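Local coordinates for protein PrgZ (Enterococcus faecalis, PDB 4FAJ) that binds peptide pheromone as a membrane-anchored extracellular receptor of the bacterial solute-binding protein 5 family, and probably serves peptide uptake, at residues R148-K153 and E160-I165; A88-G93 and W253-N258; N236-L241 and D556-R561; K169-G174 and K178-V183. All coordinates share one frame; numbering follows the deposited sequence.

Contact 1 (R148-K153 and E160-I165); sequences RVVDPK and ELFSAI
F162 meets V149 and V150 at the end of helix 139-150, and its side chain carries the contact from root to rim. CB comes first, 3.7 Å from V150 CG1. That methyl, placed anti to its own carbonyl carbon (chi1 -65°), also lies 4.1 Å from F162 CG, at an angle to the ring that is neither face-on nor edge-on. Farther along, V149 takes over. F162 CD1 is 3.6 Å from V149 CG1, and F162 CE1 approaches the same methyl to 3.3 Å, a tight apolar contact. At the far end F162 CZ has V149 CG2 at 4.0 Å. V149 thus spreads both branches along one side of the ring, with its CB above the face: CB is 4.2 Å from the F162 ring centroid and 27° off the normal, a CH-pi contact. Both valines cross the phenylalanine at about a right angle. No hydrogen bond joins the two segments. Each backbone is shaped locally instead: an Asx turn from D151 OD1 to K153 N follows the helix, and S163 N and OG both bond to E160 O. Six residues separate the segments, and the buried contact is plain apolar packing where the chain turns back on the end of helix 139-150. F162 also stacks on Y211 and meets W146 edge-to-face, so it sits between helix 139-150 and the loop around Y211, shortly before helix 168-172 begins.

Contact 2 (A88-G93 and W253-N258); sequences ANVMEG and WTISKN
V90 and I255 form the close part of this contact, through one methyl each. V90 CG1 lies 3.6 Å from I255 CG2 and 4.0 Å from I255 CB, while the two side chains cross obliquely. The rotamers explain the pairing. V90 CG1 is anti to its carbonyl carbon (chi1 -59°), and in I255 the CG2 methyl takes the equivalent place, because CG1 stands between the backbone N and the carbonyl carbon (chi1 70°). The longer branch of I255 is therefore turned to another quarter, where the fit is slacker: its CD1 comes no nearer than 4.3 Å to N89 CB. N89 offers only this carbon to the strand. Its amide is engaged away from I255, ND2 giving a hydrogen bond to T85 O one turn back in the helix and OD1 accepting from Y557 N, so both polar ends of a buried amide are satisfied. All three touching residues are buried, and the more open side belongs to the alternate strand residues: the CB of S256 points away from the helix, and T254 and S256 are both partly exposed. M91 is already the first residue beyond the helical conformation, which makes V90 the last helical residue to lean on the strand. In the fold, helix 81-90 packs its C-terminal turn against the mixed sheet of strands 61-66, 271-276, 252-257 and 239-243. I255 fills the interface, touching L86 of the helix, F274 of one neighbouring strand, and F239 and L241 of the other.

Contact 3 (N236-L241 and D556-R561); sequences NGAFNL and DYKKMR
F239 and Y557 share the same first torsion, each with CG anti to its carbonyl carbon (chi1 -55° in both). In F239 this carries the ring to the turn that begins at Y557; in Y557 the ring leads away, leaving CB and the carbonyl to meet F239. The rim of the ring arrives first: F239 CZ lies 3.7 Å from Y557 O, which stands at the ring edge near its plane. F239 CE2 also touches Y557 CB at 4.2 Å and K558 CA at 4.1 Å. Beside it, A238 CB rests 4.2 Å from K558 CG, on the aliphatic stem of a lysine that then runs on fully extended. The receiving backbone is shaped by two small motifs: a type I turn, closed by M560 N to Y557 O at 3.0 Å, and an Asx turn, in which K558 N reaches D556 OD1 at 3.0 Å from above the carboxylate plane. An aromatic edge facing a carbonyl oxygen is weakly favourable. K558 divides its chemistry: carbon packs on A238, while NZ bonds to Y261 OH and D263 OD2. D263 binds zinc with D266, whose OD2 bonds to K559 NZ, so the two ammonium groups probably offset some negative charge there.

Contact 4 (K169-G174 and K178-V183); sequences KEIASG and KDTLAV
I171 presses its CD1 methyl over the nitrogen end of the T180-L181 peptide, on one face of the flat group of a contact without aromatic rings; CD1 stands 3.7 Å from L181 N. The same nitrogen gives its hydrogen to K178 O, closing the 3-10 segment 178-180, so the methyl lies on a peptide already held by that bond. Around that peptide CD1 finds carbon as well: K178 CA is 3.8 Å from I171 CD1, and L181 CB is 3.9 Å from it. One carbon nearer the backbone, I171 CG1 lies 3.6 Å from T180 OG1. In I171, CG1 is anti to the carbonyl carbon (chi1 -71°) and the chain runs on extended to CD1 (chi2 168°), so CG1 and CD1 both lie beside the threonine hydroxyl, the two side chains running antiparallel. The threonine hydroxyl is not left to the hydrocarbon, since it also bonds with A177 O and Q176 NE2. After the short helix 168-172, G174 with its positive phi redirects the chain, and after the 3-10 segment an inverse gamma turn centred on A182 leads into strand 183-186, an outermost strand of an antiparallel sheet. V183 N bonds to L181 O across that turn at 2.7 Å. Packing is uneven: I171 and L181 are buried, K178 is exposed, and T180 lies in between. L181 reaches on to W146 of helix 139-150 and to I165, while K178 touches Q147 and its NZ makes a long, weak ion pair with D151 OD2.

From the N terminus, helix 81-90 opens contact 2, which waits for strand 252-257 to close it. Within that long loop two short ones are completed: contact 1, from the end of helix 139-150 to the loop beyond it, and then contact 4, from helix 168-172 to the approach of strand 183-186. These two follow in series and touch, V150 O lying on I171 CG2. Before contact 2 closes, residues 236-241 open contact 3, so contacts 2 and 3 cross; the latter closes only near the C terminus. S256 and N240 pair the two strands in one sheet, against which contact 2 sets helix 81-90 and contact 3 the C-terminal turn.

Contact 1 (R148-K153 and E160-I165)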
loop_
_atom_site.group_PDB
_atom_site.type_symbol
_atom_site.label_atom_id
_atom_site.label_comp_id
_atom_site.label_asym_id
_atom_site.label_seq_id
_atom_site.Cartn_x
_atom_site.Cartn_y
_atom_site.Cartn_z
ATOM N N ARG A 148 2.762 11.347 17.553
ATOM C CA ARG A 148 1.351 11.039 17.404
ATOM C C ARG A 148 1.121 9.674 16.728
ATOM O O ARG A 148 0.185 8.960 17.080
ATOM C CB ARG A 148 0.717 12.180 16.608
ATOM C CG ARG A 148 -0.744 12.110 16.369
ATOM C CD ARG A 148 -1.152 13.372 15.652
ATOM N NE ARG A 148 -2.514 13.279 15.184
ATOM C CZ ARG A 148 -2.886 13.043 13.931
ATOM N NH1 ARG A 148 -1.994 12.898 12.952
ATOM N NH2 ARG A 148 -4.177 12.991 13.659
ATOM N N VAL A 149 1.976 9.309 15.770
ATOM C CA VAL A 149 1.862 8.007 15.107
ATOM C C VAL A 149 2.159 6.849 16.070
ATOM O O VAL A 149 1.442 5.850 16.074
ATOM C CB VAL A 149 2.793 7.890 13.867
ATOM C CG1 VAL A 149 2.708 6.493 13.259
ATOM C CG2 VAL A 149 2.425 8.936 12.829
ATOM N N VAL A 150 3.200 6.981 16.885
ATOM C CA VAL A 150 3.584 5.894 17.808
ATOM C C VAL A 150 2.758 5.844 19.108
ATOM O O VAL A 150 2.725 4.818 19.782
ATOM C CB VAL A 150 5.072 5.948 18.178
ATOM C CG1 VAL A 150 5.928 5.686 16.947
ATOM C CG2 VAL A 150 5.419 7.278 18.831
ATOM N N ASP A 151 2.123 6.959 19.465
ATOM C CA ASP A 151 1.212 7.024 20.625
ATOM C C ASP A 151 0.122 5.945 20.499
ATOM O O ASP A 151 -0.697 5.999 19.579
ATOM C CB ASP A 151 0.575 8.417 20.699
ATOM C CG ASP A 151 -0.281 8.623 21.944
ATOM O OD1 ASP A 151 -0.603 7.646 22.655
ATOM O OD2 ASP A 151 -0.648 9.786 22.201
ATOM N N PRO A 152 0.112 4.953 21.418
ATOM C CA PRO A 152 -0.858 3.860 21.319
ATOM C C PRO A 152 -2.302 4.349 21.288
ATOM O O PRO A 152 -3.152 3.684 20.704
ATOM C CB PRO A 152 -0.594 3.032 22.588
ATOM C CG PRO A 152 0.788 3.351 22.965
ATOM C CD PRO A 152 1.001 4.778 22.579
ATOM N N LYS A 153 -2.559 5.507 21.902
ATOM C CA LYS A 153 -3.880 6.149 21.869
ATOM C C LYS A 153 -4.363 6.471 20.463
ATOM O O LYS A 153 -5.561 6.508 20.218
ATOM C CB LYS A 153 -3.885 7.435 22.707
ATOM C CG LYS A 153 -3.949 7.201 24.211
ATOM C CD LYS A 153 -3.735 8.497 25.002
ATOM C CE LYS A 153 -4.174 8.356 26.465
ATOM N NZ LYS A 153 -3.661 7.098 27.100
ATOM N N GLU A 160 4.339 0.378 12.743
ATOM C CA GLU A 160 5.491 -0.480 12.433
ATOM C C GLU A 160 6.563 0.237 11.584
ATOM O O GLU A 160 7.745 -0.077 11.682
ATOM C CB GLU A 160 5.024 -1.753 11.711
ATOM C CG GLU A 160 6.087 -2.818 11.516
ATOM C CD GLU A 160 6.434 -3.544 12.807
ATOM O OE1 GLU A 160 7.642 -3.770 13.055
ATOM O OE2 GLU A 160 5.496 -3.886 13.570
ATOM N N LEU A 161 6.147 1.200 10.768
ATOM C CA LEU A 161 7.074 1.992 9.954
ATOM C C LEU A 161 8.063 2.828 10.768
ATOM O O LEU A 161 9.075 3.300 10.227
ATOM C CB LEU A 161 6.296 2.932 9.030
ATOM C CG LEU A 161 5.438 2.276 7.952
ATOM C CD1 LEU A 161 4.563 3.318 7.246
ATOM C CD2 LEU A 161 6.305 1.537 6.956
ATOM N N PHE A 162 7.752 3.029 12.050
ATOM C CA PHE A 162 8.585 3.810 12.961
ATOM C C PHE A 162 9.506 2.957 13.839
ATOM O O PHE A 162 10.255 3.503 14.654
ATOM C CB PHE A 162 7.690 4.714 13.827
ATOM C CG PHE A 162 7.102 5.867 13.065
ATOM C CD1 PHE A 162 6.041 5.670 12.200
ATOM C CD2 PHE A 162 7.647 7.135 13.165
ATOM C CE1 PHE A 162 5.511 6.720 11.472
ATOM C CE2 PHE A 162 7.119 8.197 12.433
ATOM C CZ PHE A 162 6.056 7.987 11.590
ATOM N N SER A 163 9.483 1.635 13.639
ATOM C CA SER A 163 10.181 0.688 14.522
ATOM C C SER A 163 11.685 0.853 14.547
ATOM O O SER A 163 12.318 0.538 15.552
ATOM C CB SER A 163 9.846 -0.758 14.139
ATOM O OG SER A 163 8.454 -0.963 14.236
ATOM N N ALA A 164 12.257 1.363 13.460
ATOM C CA ALA A 164 13.703 1.632 13.390
ATOM C C ALA A 164 14.204 2.692 14.377
ATOM O O ALA A 164 15.374 2.681 14.763
ATOM C CB ALA A 164 14.086 2.025 11.960
ATOM N N ILE A 165 13.323 3.600 14.790
ATOM C CA ILE A 165 13.710 4.730 15.632
ATOM C C ILE A 165 13.827 4.291 17.085
ATOM O O ILE A 165 12.974 3.559 17.583
ATOM C CB ILE A 165 12.690 5.889 15.513
ATOM C CG1 ILE A 165 12.650 6.410 14.076
ATOM C CG2 ILE A 165 13.025 7.034 16.482
ATOM C CD1 ILE A 165 11.551 7.444 13.817
#

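Contact 2 (A88-G93 and W253-N258)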
loop_
_atom_site.group_PDB
_atom_site.type_symbol
_atom_site.label_atom_id
_atom_site.label_comp_id
_atom_site.label_asym_id
_atom_site.label_seq_id
_atom_site.Cartn_x
_atom_site.Cartn_y
_atom_site.Cartn_z
ATOM N N ALA A 88 -0.051 12.249 -1.218
ATOM C CA ALA A 88 1.228 12.514 -1.894
ATOM C C ALA A 88 1.164 13.764 -2.787
ATOM O O ALA A 88 2.191 14.363 -3.097
ATOM C CB ALA A 88 1.686 11.288 -2.699
ATOM N N ASN A 89 -0.050 14.175 -3.145
ATOM C CA ASN A 89 -0.274 15.317 -4.040
ATOM C C ASN A 89 -0.829 16.599 -3.375
ATOM O O ASN A 89 -0.574 17.710 -3.876
ATOM C CB ASN A 89 -1.150 14.867 -5.201
ATOM C CG ASN A 89 -0.398 13.995 -6.174
ATOM O OD1 ASN A 89 0.386 14.491 -6.982
ATOM N ND2 ASN A 89 -0.630 12.686 -6.112
ATOM N N VAL A 90 -1.554 16.466 -2.260
ATOM C CA VAL A 90 -1.975 17.639 -1.489
ATOM C C VAL A 90 -1.078 17.920 -0.281
ATOM O O VAL A 90 -1.137 19.007 0.290
ATOM C CB VAL A 90 -3.499 17.619 -1.106
ATOM C CG1 VAL A 90 -4.364 17.556 -2.372
ATOM C CG2 VAL A 90 -3.826 16.473 -0.133
ATOM N N MET A 91 -0.215 16.966 0.076
ATOM C CA MET A 91 0.769 17.155 1.129
ATOM C C MET A 91 2.175 16.837 0.602
ATOM O O MET A 91 2.350 16.477 -0.570
ATOM C CB MET A 91 0.439 16.287 2.353
ATOM C CG MET A 91 -0.855 16.668 3.037
ATOM S SD MET A 91 -1.034 15.945 4.664
ATOM C CE MET A 91 0.032 16.991 5.670
ATOM N N GLU A 92 3.169 17.021 1.462
ATOM C CA GLU A 92 4.572 16.767 1.128
ATOM C C GLU A 92 5.344 16.443 2.400
ATOM O O GLU A 92 5.013 16.937 3.476
ATOM C CB GLU A 92 5.184 18.000 0.458
ATOM C CG GLU A 92 6.613 17.795 -0.023
ATOM C CD GLU A 92 7.156 18.996 -0.746
ATOM O OE1 GLU A 92 7.330 20.066 -0.108
ATOM O OE2 GLU A 92 7.423 18.859 -1.955
ATOM N N GLY A 93 6.355 15.591 2.269
ATOM C CA GLY A 93 7.216 15.208 3.380
ATOM C C GLY A 93 8.642 15.699 3.194
ATOM O O GLY A 93 8.930 16.537 2.324
ATOM N N TRP A 253 -13.684 13.949 -6.473
ATOM C CA TRP A 253 -13.029 15.037 -5.757
ATOM C C TRP A 253 -12.152 15.862 -6.689
ATOM O O TRP A 253 -11.818 15.433 -7.809
ATOM C CB TRP A 253 -12.255 14.530 -4.529
ATOM C CG TRP A 253 -11.239 13.490 -4.807
ATOM C CD1 TRP A 253 -9.909 13.685 -5.032
ATOM C CD2 TRP A 253 -11.454 12.081 -4.870
ATOM N NE1 TRP A 253 -9.282 12.484 -5.243
ATOM C CE2 TRP A 253 -10.210 11.483 -5.158
ATOM C CE3 TRP A 253 -12.580 11.264 -4.723
ATOM C CZ2 TRP A 253 -10.058 10.104 -5.286
ATOM C CZ3 TRP A 253 -12.431 9.896 -4.867
ATOM C CH2 TRP A 253 -11.181 9.329 -5.135
ATOM N N THR A 254 -11.796 17.056 -6.231
ATOM C CA THR A 254 -10.975 17.988 -7.008
ATOM C C THR A 254 -9.848 18.566 -6.148
ATOM O O THR A 254 -10.057 18.905 -4.975
ATOM C CB THR A 254 -11.827 19.174 -7.561
ATOM O OG1 THR A 254 -12.848 18.683 -8.450
ATOM C CG2 THR A 254 -10.936 20.181 -8.301
ATOM N N ILE A 255 -8.651 18.658 -6.732
ATOM C CA ILE A 255 -7.530 19.353 -6.103
ATOM C C ILE A 255 -7.124 20.505 -7.011
ATOM O O ILE A 255 -7.285 20.429 -8.227
ATOM C CB ILE A 255 -6.319 18.406 -5.805
ATOM C CG1 ILE A 255 -5.631 17.960 -7.109
ATOM C CG2 ILE A 255 -6.792 17.198 -4.984
ATOM C CD1 ILE A 255 -4.504 16.891 -6.937
ATOM N N SER A 256 -6.601 21.572 -6.409
ATOM C CA SER A 256 -6.283 22.793 -7.141
ATOM C C SER A 256 -4.902 23.295 -6.733
ATOM O O SER A 256 -4.477 23.093 -5.595
ATOM C CB SER A 256 -7.333 23.864 -6.841
ATOM O OG SER A 256 -8.624 23.429 -7.229
ATOM N N LYS A 257 -4.214 23.974 -7.642
ATOM C CA LYS A 257 -2.863 24.437 -7.359
ATOM C C LYS A 257 -2.788 25.245 -6.059
ATOM O O LYS A 257 -3.569 26.164 -5.848
ATOM C CB LYS A 257 -2.304 25.275 -8.515
ATOM C CG LYS A 257 -0.877 25.759 -8.248
ATOM C CD LYS A 257 -0.270 26.462 -9.458
ATOM C CE LYS A 257 0.940 27.288 -9.048
ATOM N NZ LYS A 257 1.860 27.573 -10.188
ATOM N N ASN A 258 -1.834 24.874 -5.206
ATOM C CA ASN A 258 -1.551 25.556 -3.945
ATOM C C ASN A 258 -0.511 26.655 -4.171
ATOM O O ASN A 258 0.682 26.378 -4.280
ATOM C CB ASN A 258 -1.013 24.545 -2.923
ATOM C CG ASN A 258 -0.596 25.184 -1.609
ATOM O OD1 ASN A 258 -0.831 26.372 -1.360
ATOM N ND2 ASN A 258 0.003 24.382 -0.746
#

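Contact 3 (N236-L241 and D556-R561)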
loop_
_atom_site.group_PDB
_atom_site.type_symbol
_atom_site.label_atom_id
_atom_site.label_comp_id
_atom_site.label_asym_id
_atom_site.label_seq_id
_atom_site.Cartn_x
_atom_site.Cartn_y
_atom_site.Cartn_z
ATOM N N ASN A 236 0.085 20.970 2.796
ATOM C CA ASN A 236 1.311 21.696 2.444
ATOM C C ASN A 236 1.933 21.325 1.107
ATOM O O ASN A 236 3.126 21.587 0.889
ATOM C CB ASN A 236 2.360 21.449 3.532
ATOM C CG ASN A 236 2.775 19.986 3.614
ATOM O OD1 ASN A 236 2.009 19.092 3.246
ATOM N ND2 ASN A 236 3.992 19.736 4.096
ATOM N N GLY A 237 1.149 20.726 0.211
ATOM C CA GLY A 237 1.676 20.155 -1.020
ATOM C C GLY A 237 1.463 20.983 -2.269
ATOM O O GLY A 237 1.074 22.140 -2.207
ATOM N N ALA A 238 1.734 20.360 -3.406
ATOM C CA ALA A 238 1.629 21.006 -4.711
ATOM C C ALA A 238 0.214 21.496 -5.000
ATOM O O ALA A 238 0.023 22.514 -5.676
ATOM C CB ALA A 238 2.086 20.041 -5.798
ATOM N N PHE A 239 -0.769 20.762 -4.487
ATOM C CA PHE A 239 -2.172 21.090 -4.663
ATOM C C PHE A 239 -2.880 21.172 -3.324
ATOM O O PHE A 239 -2.403 20.629 -2.340
ATOM C CB PHE A 239 -2.829 20.032 -5.549
ATOM C CG PHE A 239 -2.147 19.860 -6.860
ATOM C CD1 PHE A 239 -2.489 20.661 -7.943
ATOM C CD2 PHE A 239 -1.145 18.907 -7.018
ATOM C CE1 PHE A 239 -1.841 20.516 -9.167
ATOM C CE2 PHE A 239 -0.506 18.758 -8.227
ATOM C CZ PHE A 239 -0.853 19.571 -9.309
ATOM N N ASN A 240 -3.995 21.901 -3.293
ATOM C CA ASN A 240 -4.897 21.937 -2.148
ATOM C C ASN A 240 -6.095 21.049 -2.448
ATOM O O ASN A 240 -6.482 20.907 -3.596
ATOM C CB ASN A 240 -5.433 23.351 -1.906
ATOM C CG ASN A 240 -4.392 24.306 -1.367
ATOM O OD1 ASN A 240 -3.454 23.909 -0.689
ATOM N ND2 ASN A 240 -4.589 25.600 -1.641
ATOM N N LEU A 241 -6.695 20.457 -1.432
ATOM C CA LEU A 241 -7.938 19.695 -1.640
ATOM C C LEU A 241 -9.080 20.695 -1.572
ATOM O O LEU A 241 -9.345 21.251 -0.505
ATOM C CB LEU A 241 -8.104 18.604 -0.590
ATOM C CG LEU A 241 -9.386 17.759 -0.689
ATOM C CD1 LEU A 241 -9.413 16.938 -1.970
ATOM C CD2 LEU A 241 -9.528 16.849 0.529
ATOM N N ASP A 556 2.499 10.956 -8.974
ATOM C CA ASP A 556 2.896 12.303 -8.589
ATOM C C ASP A 556 2.570 13.246 -9.749
ATOM O O ASP A 556 3.175 13.175 -10.825
ATOM C CB ASP A 556 4.389 12.359 -8.255
ATOM C CG ASP A 556 4.821 13.715 -7.703
ATOM O OD1 ASP A 556 3.982 14.639 -7.643
ATOM O OD2 ASP A 556 5.999 13.845 -7.304
ATOM N N TYR A 557 1.592 14.109 -9.519
ATOM C CA TYR A 557 1.102 15.031 -10.537
ATOM C C TYR A 557 1.750 16.423 -10.465
ATOM O O TYR A 557 1.357 17.329 -11.200
ATOM C CB TYR A 557 -0.405 15.182 -10.379
ATOM C CG TYR A 557 -1.160 13.870 -10.405
ATOM C CD1 TYR A 557 -1.147 13.065 -11.526
ATOM C CD2 TYR A 557 -1.906 13.446 -9.303
ATOM C CE1 TYR A 557 -1.855 11.860 -11.561
ATOM C CE2 TYR A 557 -2.603 12.261 -9.327
ATOM C CZ TYR A 557 -2.587 11.473 -10.466
ATOM O OH TYR A 557 -3.286 10.285 -10.489
ATOM N N LYS A 558 2.737 16.590 -9.586
ATOM C CA LYS A 558 3.332 17.897 -9.321
ATOM C C LYS A 558 3.693 18.662 -10.603
ATOM O O LYS A 558 3.366 19.835 -10.737
ATOM C CB LYS A 558 4.584 17.754 -8.443
ATOM C CG LYS A 558 5.376 19.062 -8.257
ATOM C CD LYS A 558 6.512 18.887 -7.237
ATOM C CE LYS A 558 7.455 20.066 -7.270
ATOM N NZ LYS A 558 8.630 19.852 -6.388
ATOM N N LYS A 559 4.379 17.994 -11.523
ATOM C CA LYS A 559 4.897 18.645 -12.722
ATOM C C LYS A 559 4.051 18.324 -13.960
ATOM O O LYS A 559 4.450 18.623 -15.090
ATOM C CB LYS A 559 6.363 18.260 -12.943
ATOM C CG LYS A 559 7.316 18.809 -11.886
ATOM C CD LYS A 559 8.780 18.515 -12.260
ATOM C CE LYS A 559 9.744 18.653 -11.070
ATOM N NZ LYS A 559 10.510 19.937 -11.074
ATOM N N MET A 560 2.868 17.753 -13.739
ATOM C CA MET A 560 1.926 17.436 -14.816
ATOM C C MET A 560 1.590 18.680 -15.636
ATOM O O MET A 560 1.465 19.771 -15.079
ATOM C CB MET A 560 0.641 16.855 -14.216
ATOM C CG MET A 560 -0.468 16.506 -15.196
ATOM S SD MET A 560 -1.879 15.788 -14.318
ATOM C CE MET A 560 -2.981 15.466 -15.690
ATOM N N ARG A 561 1.442 18.512 -16.948
ATOM C CA ARG A 561 0.947 19.586 -17.819
ATOM C C ARG A 561 0.174 19.036 -19.021
ATOM O O ARG A 561 0.313 17.866 -19.371
ATOM C CB ARG A 561 2.094 20.480 -18.293
ATOM C CG ARG A 561 3.032 19.827 -19.288
ATOM C CD ARG A 561 4.173 20.761 -19.668
ATOM N NE ARG A 561 4.838 20.302 -20.889
ATOM C CZ ARG A 561 5.838 19.422 -20.935
ATOM N NH1 ARG A 561 6.332 18.891 -19.831
ATOM N NH2 ARG A 561 6.360 19.075 -22.107
#

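Contact 4 (K169-G174 and K178-V183)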
loop_
_atom_site.group_PDB
_atom_site.type_symbol
_atom_site.label_atom_id
_atom_site.label_comp_id
_atom_site.label_asym_id
_atom_site.label_seq_id
_atom_site.Cartn_x
_atom_site.Cartn_y
_atom_site.Cartn_z
ATOM N N LYS A 169 9.978 0.886 19.901
ATOM C CA LYS A 169 9.617 -0.441 20.421
ATOM C C LYS A 169 9.142 -0.350 21.874
ATOM O O LYS A 169 8.145 -0.961 22.236
ATOM C CB LYS A 169 10.806 -1.420 20.320
ATOM C CG LYS A 169 10.556 -2.807 20.959
ATOM C CD LYS A 169 11.736 -3.787 20.792
ATOM C CE LYS A 169 11.393 -5.158 21.402
ATOM N NZ LYS A 169 12.364 -6.255 21.062
ATOM N N GLU A 170 9.864 0.405 22.696
ATOM C CA GLU A 170 9.538 0.537 24.120
ATOM C C GLU A 170 8.246 1.335 24.343
ATOM O O GLU A 170 7.611 1.223 25.396
ATOM C CB GLU A 170 10.695 1.190 24.876
ATOM C CG GLU A 170 11.908 0.269 25.099
ATOM C CD GLU A 170 12.766 0.042 23.852
ATOM O OE1 GLU A 170 12.396 0.505 22.748
ATOM O OE2 GLU A 170 13.818 -0.620 23.987
ATOM N N ILE A 171 7.879 2.150 23.355
ATOM C CA ILE A 171 6.629 2.908 23.370
ATOM C C ILE A 171 5.469 1.990 22.987
ATOM O O ILE A 171 4.361 2.127 23.515
ATOM C CB ILE A 171 6.703 4.122 22.408
ATOM C CG1 ILE A 171 7.637 5.185 22.983
ATOM C CG2 ILE A 171 5.348 4.741 22.189
ATOM C CD1 ILE A 171 8.007 6.290 22.006
ATOM N N ALA A 172 5.738 1.055 22.074
ATOM C CA ALA A 172 4.749 0.075 21.629
ATOM C C ALA A 172 4.378 -0.925 22.723
ATOM O O ALA A 172 3.218 -1.316 22.837
ATOM C CB ALA A 172 5.263 -0.662 20.400
ATOM N N SER A 173 5.366 -1.342 23.511
ATOM C CA SER A 173 5.124 -2.237 24.636
ATOM C C SER A 173 4.389 -1.524 25.777
ATOM O O SER A 173 3.755 -2.173 26.607
ATOM C CB SER A 173 6.444 -2.834 25.156
ATOM O OG SER A 173 7.110 -1.956 26.056
ATOM N N GLY A 174 4.473 -0.194 25.815
ATOM C CA GLY A 174 3.904 0.585 26.905
ATOM C C GLY A 174 4.884 0.716 28.053
ATOM O O GLY A 174 4.506 1.099 29.161
ATOM N N LYS A 178 5.413 8.427 24.887
ATOM C CA LYS A 178 5.696 8.840 23.508
ATOM C C LYS A 178 6.768 9.938 23.394
ATOM O O LYS A 178 7.425 10.058 22.358
ATOM C CB LYS A 178 4.408 9.289 22.801
ATOM C CG LYS A 178 3.987 10.723 23.111
ATOM C CD LYS A 178 2.598 11.059 22.599
ATOM C CE LYS A 178 2.318 12.556 22.756
ATOM N NZ LYS A 178 0.907 12.835 23.122
ATOM N N ASP A 179 6.951 10.735 24.449
ATOM C CA ASP A 179 7.979 11.790 24.436
ATOM C C ASP A 179 9.411 11.237 24.418
ATOM O O ASP A 179 10.357 11.983 24.178
ATOM C CB ASP A 179 7.806 12.744 25.623
ATOM C CG ASP A 179 7.992 12.057 26.963
ATOM O OD1 ASP A 179 7.343 11.021 27.205
ATOM O OD2 ASP A 179 8.782 12.553 27.786
ATOM N N THR A 180 9.566 9.938 24.678
ATOM C CA THR A 180 10.871 9.285 24.631
ATOM C C THR A 180 11.315 8.930 23.201
ATOM O O THR A 180 12.452 8.524 23.005
ATOM C CB THR A 180 10.909 8.002 25.522
ATOM O OG1 THR A 180 10.026 7.012 24.989
ATOM C CG2 THR A 180 10.500 8.322 26.970
ATOM N N LEU A 181 10.431 9.066 22.211
ATOM C CA LEU A 181 10.813 8.783 20.810
ATOM C C LEU A 181 12.069 9.596 20.470
ATOM O O LEU A 181 12.114 10.800 20.718
ATOM C CB LEU A 181 9.668 9.111 19.850
ATOM C CG LEU A 181 9.814 8.630 18.401
ATOM C CD1 LEU A 181 9.785 7.107 18.306
ATOM C CD2 LEU A 181 8.725 9.233 17.519
ATOM N N ALA A 182 13.097 8.937 19.938
ATOM C CA ALA A 182 14.402 9.575 19.748
ATOM C C ALA A 182 14.410 10.458 18.501
ATOM O O ALA A 182 15.140 10.203 17.541
ATOM C CB ALA A 182 15.519 8.526 19.686
ATOM N N VAL A 183 13.550 11.474 18.534
ATOM C CA VAL A 183 13.470 12.503 17.517
ATOM C C VAL A 183 13.382 13.838 18.244
ATOM O O VAL A 183 12.585 13.981 19.174
ATOM C CB VAL A 183 12.222 12.319 16.637
ATOM C CG1 VAL A 183 12.139 13.440 15.601
ATOM C CG2 VAL A 183 12.237 10.941 15.966
#